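Local coordinates for protein minor fimbrium tip subunit Mfa3 (Porphyromonas gingivalis ATCC 33277, PDB 5NF4) that forms part of the tip of the minor fimbriae, filamentous pili that mediate biofilm formation and adhesion to host cells and other oral bacteria, at residues V104-P108 against G109-F113; I293-G297 against A298-G302. All coordinates share one frame; numbering follows the deposited sequence.

Interaction 1 of 2, residues V104-P108 against G109-F113; sequences VKLKP and GQRDF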
ATOM      1  N   VAL A 104      15.192   0.715 -22.614  1.00 36.99           N
ATOM      2  CA  VAL A 104      14.405   1.756 -23.273  1.00 43.83           C
ATOM      3  C   VAL A 104      15.362   2.771 -23.932  1.00 46.32           C
ATOM      4  O   VAL A 104      16.437   3.051 -23.404  1.00 43.24           O
ATOM      5  CB  VAL A 104      13.464   2.494 -22.299  1.00 50.22           C
ATOM      6  CG1 VAL A 104      14.249   3.288 -21.277  1.00 45.15           C
ATOM      7  CG2 VAL A 104      12.547   3.423 -23.055  1.00 60.69           C
ATOM      8  N   LYS A 105      14.962   3.295 -25.084  1.00 41.51           N
ATOM      9  CA  LYS A 105      15.725   4.346 -25.784  1.00 38.83           C
ATOM     10  C   LYS A 105      14.989   5.680 -25.628  1.00 38.10           C
ATOM     11  O   LYS A 105      13.772   5.726 -25.760  1.00 42.06           O
ATOM     12  CB  LYS A 105      15.876   3.986 -27.249  1.00 42.24           C
ATOM     13  CG  LYS A 105      16.577   5.028 -28.100  1.00 49.30           C
ATOM     14  CD  LYS A 105      16.616   4.545 -29.549  1.00 62.14           C
ATOM     15  CE  LYS A 105      16.623   5.694 -30.536  1.00 74.09           C
ATOM     16  NZ  LYS A 105      16.741   5.214 -31.946  1.00 84.88           N
ATOM     17  N   LEU A 106      15.695   6.755 -25.304  1.00 34.53           N
ATOM     18  CA  LEU A 106      15.054   8.065 -25.195  1.00 34.17           C
ATOM     19  C   LEU A 106      16.066   9.175 -25.344  1.00 37.24           C
ATOM     20  O   LEU A 106      17.246   8.932 -25.338  1.00 38.94           O
ATOM     21  CB  LEU A 106      14.293   8.235 -23.864  1.00 36.25           C
ATOM     22  CG  LEU A 106      15.103   8.454 -22.586  1.00 35.17           C
ATOM     23  CD1 LEU A 106      14.249   9.004 -21.445  1.00 35.80           C
ATOM     24  CD2 LEU A 106      15.816   7.153 -22.173  1.00 37.48           C
ATOM     25  N   LYS A 107      15.591  10.405 -25.439  1.00 40.00           N
ATOM     26  CA  LYS A 107      16.480  11.551 -25.490  1.00 40.65           C
ATOM     27  C   LYS A 107      16.890  11.965 -24.082  1.00 40.63           C
ATOM     28  O   LYS A 107      16.105  11.839 -23.135  1.00 37.19           O
ATOM     29  CB  LYS A 107      15.798  12.719 -26.199  1.00 40.56           C
ATOM     30  CG  LYS A 107      15.458  12.402 -27.672  1.00 46.11           C
ATOM     31  CD  LYS A 107      16.747  12.188 -28.499  1.00 60.16           C
ATOM     32  CE  LYS A 107      16.479  12.037 -29.993  1.00 69.83           C
ATOM     33  NZ  LYS A 107      17.768  11.891 -30.756  1.00 73.06           N
ATOM     34  N   PRO A 108      18.124  12.442 -23.934  1.00 35.41           N
ATOM     35  CA  PRO A 108      18.590  12.903 -22.617  1.00 33.36           C
ATOM     36  C   PRO A 108      17.919  14.167 -22.134  1.00 35.96           C
ATOM     37  O   PRO A 108      17.312  14.888 -22.918  1.00 40.05           O
ATOM     38  CB  PRO A 108      20.074  13.170 -22.846  1.00 35.34           C
ATOM     39  CG  PRO A 108      20.133  13.598 -24.297  1.00 39.82           C
ATOM     40  CD  PRO A 108      19.103  12.737 -25.005  1.00 38.41           C
ATOM     41  N   GLY A 109      18.019  14.418 -20.834  1.00 34.91           N
ATOM     42  CA  GLY A 109      17.509  15.641 -20.246  1.00 37.34           C
ATOM     43  C   GLY A 109      16.991  15.381 -18.845  1.00 37.70           C
ATOM     44  O   GLY A 109      17.447  14.452 -18.190  1.00 36.00           O
ATOM     45  N   GLN A 110      16.083  16.233 -18.380  1.00 36.01           N
ATOM     46  CA  GLN A 110      15.473  16.098 -17.060  1.00 35.16           C
ATOM     47  C   GLN A 110      14.171  15.366 -17.251  1.00 33.39           C
ATOM     48  O   GLN A 110      13.347  15.790 -18.067  1.00 35.33           O
ATOM     49  CB  GLN A 110      15.212  17.461 -16.413  1.00 37.87           C
ATOM     50  CG  GLN A 110      16.471  18.284 -16.232  1.00 44.09           C
ATOM     51  CD  GLN A 110      17.588  17.454 -15.632  1.00 45.79           C
ATOM     52  OE1 GLN A 110      18.621  17.171 -16.292  1.00 46.60           O
ATOM     53  NE2 GLN A 110      17.376  17.020 -14.391  1.00 48.42           N
ATOM     54  N   ARG A 111      14.011  14.246 -16.559  1.00 32.76           N
ATOM     55  CA  ARG A 111      12.843  13.391 -16.794  1.00 31.79           C
ATOM     56  C   ARG A 111      12.146  12.987 -15.517  1.00 33.11           C
ATOM     57  O   ARG A 111      12.771  12.727 -14.483  1.00 33.54           O
ATOM     58  CB  ARG A 111      13.255  12.126 -17.578  1.00 32.80           C
ATOM     59  CG  ARG A 111      13.360  12.314 -19.102  1.00 34.75           C
ATOM     60  CD  ARG A 111      14.686  12.954 -19.573  1.00 36.14           C
ATOM     61  NE  ARG A 111      14.624  13.125 -21.009  1.00 36.73           N
ATOM     62  CZ  ARG A 111      14.067  14.164 -21.618  1.00 37.04           C
ATOM     63  NH1 ARG A 111      13.559  15.183 -20.928  1.00 37.66           N
ATOM     64  NH2 ARG A 111      14.048  14.201 -22.929  1.00 38.95           N
ATOM     65  N   ASP A 112      10.821  12.966 -15.609  1.00 31.87           N
ATOM     66  CA  ASP A 112       9.963  12.421 -14.565  1.00 31.23           C
ATOM     67  C   ASP A 112       9.497  11.012 -14.980  1.00 32.15           C
ATOM     68  O   ASP A 112       8.923  10.855 -16.048  1.00 33.29           O
ATOM     69  CB  ASP A 112       8.753  13.321 -14.364  1.00 33.06           C
ATOM     70  CG  ASP A 112       9.070  14.649 -13.690  1.00 39.20           C
ATOM     71  OD1 ASP A 112      10.236  15.047 -13.473  1.00 37.32           O
ATOM     72  OD2 ASP A 112       8.081  15.302 -13.313  1.00 44.39           O
ATOM     73  N   PHE A 113       9.757  10.005 -14.146  1.00 31.18           N
ATOM     74  CA  PHE A 113       9.459   8.603 -14.457  1.00 29.62           C
ATOM     75  C   PHE A 113       8.258   8.182 -13.605  1.00 29.62           C
ATOM     76  O   PHE A 113       8.267   8.404 -12.410  1.00 34.35           O
ATOM     77  CB  PHE A 113      10.610   7.690 -14.113  1.00 30.56           C
ATOM     78  CG  PHE A 113      11.804   7.812 -15.040  1.00 33.10           C
ATOM     79  CD1 PHE A 113      12.634   8.930 -15.008  1.00 31.50           C
ATOM     80  CD2 PHE A 113      12.102   6.776 -15.902  1.00 33.67           C
ATOM     81  CE1 PHE A 113      13.733   8.995 -15.850  1.00 34.05           C
ATOM     82  CE2 PHE A 113      13.178   6.844 -16.737  1.00 37.36           C
ATOM     83  CZ  PHE A 113      13.998   7.949 -16.711  1.00 35.52           C
TER
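Arg-111 reaches back across the bend between two strands and binds the backbone carbonyl of Lys-107. Two hydrogen bonds make this grip, both to one oxygen. Arg-111 NE lies 2.9 Å from Lys-107 O, with an N-H...O angle of 151°. NH2 of Arg-111 lies 3.1 Å from the same Lys-107 O, and its bond is more bent, at 137°. Both nitrogens come from the same face of the carbonyl. NE is tilted from the carbonyl plane, while NH2 stands well above it. A third bond holds the guanidinium from its own strand: Arg-111 NH1 donates to Gln-110 O at 2.9 Å, and that oxygen lies in the guanidinium plane. With two carbonyls at its edge, the flat group is fixed in rotation. NH1 also forms a salt bridge with Asp-78, which probably balances the charge of this buried arginine. Lys-107 lends its carbonyl here, and its amine makes a salt bridge with Asp-40.

Pro-108 O lies over one face of the guanidinium, toward its rim, without being hydrogen-bonded. Gly-109 CA lies over the same face. The arginine chain bends at chi2 (81°), which turns its end back to the connection. The apolar contact is with Leu-106, which runs alongside the arginine and antiparallel to it, with Leu-106 CD1 4.2 Å from Arg-111 CG.

Gly-109 takes a positive phi and an extended backbone, suited to glycine. This is a short beta-arch-like connection, braced by an arginine that ties side chain to backbone. Its strands pair with different neighbours: 99-106 with 41-49, and 109-117 with 71-78 and 161-170.

Interaction 2 of 2, residues I293-G297 against A298-G302; sequences ITHEG and AIPGG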
ATOM      1  N   ILE A 293      -3.116   2.077  14.567  1.00 35.64           N
ATOM      2  CA  ILE A 293      -2.342   3.319  14.580  1.00 33.82           C
ATOM      3  C   ILE A 293      -1.017   3.123  13.882  1.00 33.68           C
ATOM      4  O   ILE A 293      -0.590   1.989  13.668  1.00 32.01           O
ATOM      5  CB  ILE A 293      -2.074   3.811  16.000  1.00 34.71           C
ATOM      6  CG1 ILE A 293      -1.036   2.916  16.721  1.00 32.95           C
ATOM      7  CG2 ILE A 293      -3.354   3.808  16.790  1.00 34.56           C
ATOM      8  CD1 ILE A 293      -0.794   3.287  18.176  1.00 38.88           C
ATOM      9  N   THR A 294      -0.380   4.242  13.542  1.00 32.23           N
ATOM     10  CA  THR A 294       1.005   4.255  13.110  1.00 33.86           C
ATOM     11  C   THR A 294       1.822   4.914  14.196  1.00 36.96           C
ATOM     12  O   THR A 294       1.715   6.122  14.429  1.00 36.78           O
ATOM     13  CB  THR A 294       1.185   5.017  11.771  1.00 32.77           C
ATOM     14  OG1 THR A 294       0.452   4.339  10.740  1.00 32.38           O
ATOM     15  CG2 THR A 294       2.629   5.088  11.409  1.00 35.01           C
ATOM     16  N   HIS A 295       2.653   4.119  14.861  1.00 36.45           N
ATOM     17  CA  HIS A 295       3.500   4.620  15.932  1.00 38.30           C
ATOM     18  C   HIS A 295       4.816   3.892  15.984  1.00 40.72           C
ATOM     19  O   HIS A 295       4.841   2.673  16.127  1.00 41.90           O
ATOM     20  CB  HIS A 295       2.776   4.469  17.276  1.00 39.37           C
ATOM     21  CG  HIS A 295       3.514   5.088  18.412  1.00 47.89           C
ATOM     22  ND1 HIS A 295       3.536   6.449  18.629  1.00 53.77           N
ATOM     23  CD2 HIS A 295       4.278   4.536  19.382  1.00 57.10           C
ATOM     24  CE1 HIS A 295       4.285   6.706  19.687  1.00 57.28           C
ATOM     25  NE2 HIS A 295       4.741   5.563  20.164  1.00 61.20           N
ATOM     26  N   GLU A 296       5.904   4.649  15.812  1.00 45.25           N
ATOM     27  CA  GLU A 296       7.269   4.153  15.931  1.00 51.56           C
ATOM     28  C   GLU A 296       7.737   4.291  17.367  1.00 52.61           C
ATOM     29  O   GLU A 296       7.443   5.281  18.038  1.00 61.10           O
ATOM     30  CB  GLU A 296       8.231   4.939  15.024  1.00 60.91           C
ATOM     31  CG  GLU A 296       7.759   5.144  13.596  1.00 70.05           C
ATOM     32  CD  GLU A 296       7.826   3.879  12.763  1.00 78.48           C
ATOM     33  OE1 GLU A 296       8.522   2.925  13.178  1.00 79.64           O
ATOM     34  OE2 GLU A 296       7.183   3.847  11.688  1.00 87.17           O
ATOM     35  N   GLY A 297       8.491   3.311  17.832  1.00 57.14           N
ATOM     36  CA  GLY A 297       9.125   3.429  19.130  1.00 64.04           C
ATOM     37  C   GLY A 297       8.179   3.092  20.252  1.00 66.87           C
ATOM     38  O   GLY A 297       7.106   2.552  20.027  1.00 58.70           O
ATOM     39  N   ALA A 298       8.580   3.428  21.468  1.00 67.28           N
ATOM     40  CA  ALA A 298       7.838   3.006  22.645  1.00 67.70           C
ATOM     41  C   ALA A 298       6.490   3.696  22.750  1.00 64.87           C
ATOM     42  O   ALA A 298       6.355   4.884  22.461  1.00 57.68           O
ATOM     43  CB  ALA A 298       8.645   3.269  23.891  1.00 65.83           C
ATOM     44  N   ILE A 299       5.499   2.940  23.197  1.00 62.31           N
ATOM     45  CA  ILE A 299       4.160   3.470  23.373  1.00 54.10           C
ATOM     46  C   ILE A 299       4.067   4.249  24.682  1.00 54.77           C
ATOM     47  O   ILE A 299       4.481   3.755  25.727  1.00 54.89           O
ATOM     48  CB  ILE A 299       3.126   2.343  23.344  1.00 50.79           C
ATOM     49  CG1 ILE A 299       2.926   1.886  21.900  1.00 62.55           C
ATOM     50  CG2 ILE A 299       1.802   2.799  23.952  1.00 45.42           C
ATOM     51  CD1 ILE A 299       2.758   0.417  21.765  1.00 65.26           C
ATOM     52  N   PRO A 300       3.524   5.476  24.628  1.00 55.05           N
ATOM     53  CA  PRO A 300       3.298   6.225  25.869  1.00 57.77           C
ATOM     54  C   PRO A 300       2.486   5.415  26.860  1.00 58.32           C
ATOM     55  O   PRO A 300       1.360   5.038  26.551  1.00 60.28           O
ATOM     56  CB  PRO A 300       2.509   7.461  25.401  1.00 56.46           C
ATOM     57  CG  PRO A 300       2.794   7.584  23.984  1.00 55.96           C
ATOM     58  CD  PRO A 300       2.992   6.199  23.460  1.00 53.79           C
ATOM     59  N   GLY A 301       3.042   5.149  28.038  1.00 66.96           N
ATOM     60  CA  GLY A 301       2.322   4.399  29.051  1.00 63.76           C
ATOM     61  C   GLY A 301       2.543   2.903  28.933  1.00 58.62           C
ATOM     62  O   GLY A 301       2.145   2.160  29.816  1.00 55.91           O
ATOM     63  N   GLY A 302       3.166   2.464  27.839  1.00 61.00           N
ATOM     64  CA  GLY A 302       3.573   1.074  27.698  1.00 61.00           C
ATOM     65  C   GLY A 302       2.463   0.097  27.333  1.00 60.74           C
ATOM     66  O   GLY A 302       2.723  -1.082  27.085  1.00 58.41           O
TER
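The backbone curls from His-295 round Gly-297 and brings Ala-298 O back to the histidine ring. Gly-297 has positive phi (81°), at the bend of this curl. A type II beta turn follows from Ile-299 to Gly-302. It is closed by a hydrogen bond from Gly-302 N to Ile-299 O, 2.8 Å long.

The main side-chain contact is a hydrogen bond from His-295 NE2 to Ala-298 O. It is 2.9 Å long and nearly straight, at 168°. The oxygen lies in the plane of the ring, but NE2 stands above the carbonyl plane. The His-295 side chain extends away from its backbone N (chi1 -174°), which carries the ring across the bend. The bond implies that NE2 carries a proton.

Two apolar groups lie to the same side of the ring plane, near its CD2-NE2-CE1 end. Ile-299 CG1 lies 3.9 Å from His-295 CD2. Pro-300 CD comes to 3.8 Å from His-295 NE2. Phe-307 of helix 304-308 packs edge-to-face with His-295 and also touches Ile-299 and Pro-300.

This is a surface loop between strand 287-291 and helix 304-308, closed by a histidine-to-backbone bond and followed by a type II turn.

How the interactions relate
Both contacts are local, and they follow in series along the chain. Interaction 1 comes first, at the bend where strand 99-106 ends and strand 109-117 begins. Interaction 2 opens much later, in the loop that leads from strand 287-291 to helix 304-308. Neither encloses or crosses the other. Their centres are 43 Å apart and their nearest atoms about 25 Å apart, so they do not touch. Interaction 1, near the N-terminal end of the elongated chain, links the strand beside 41-49 to the strand between 71-78 and 161-170. Interaction 2 shapes a surface loop in the other half and sets it against helix 304-308.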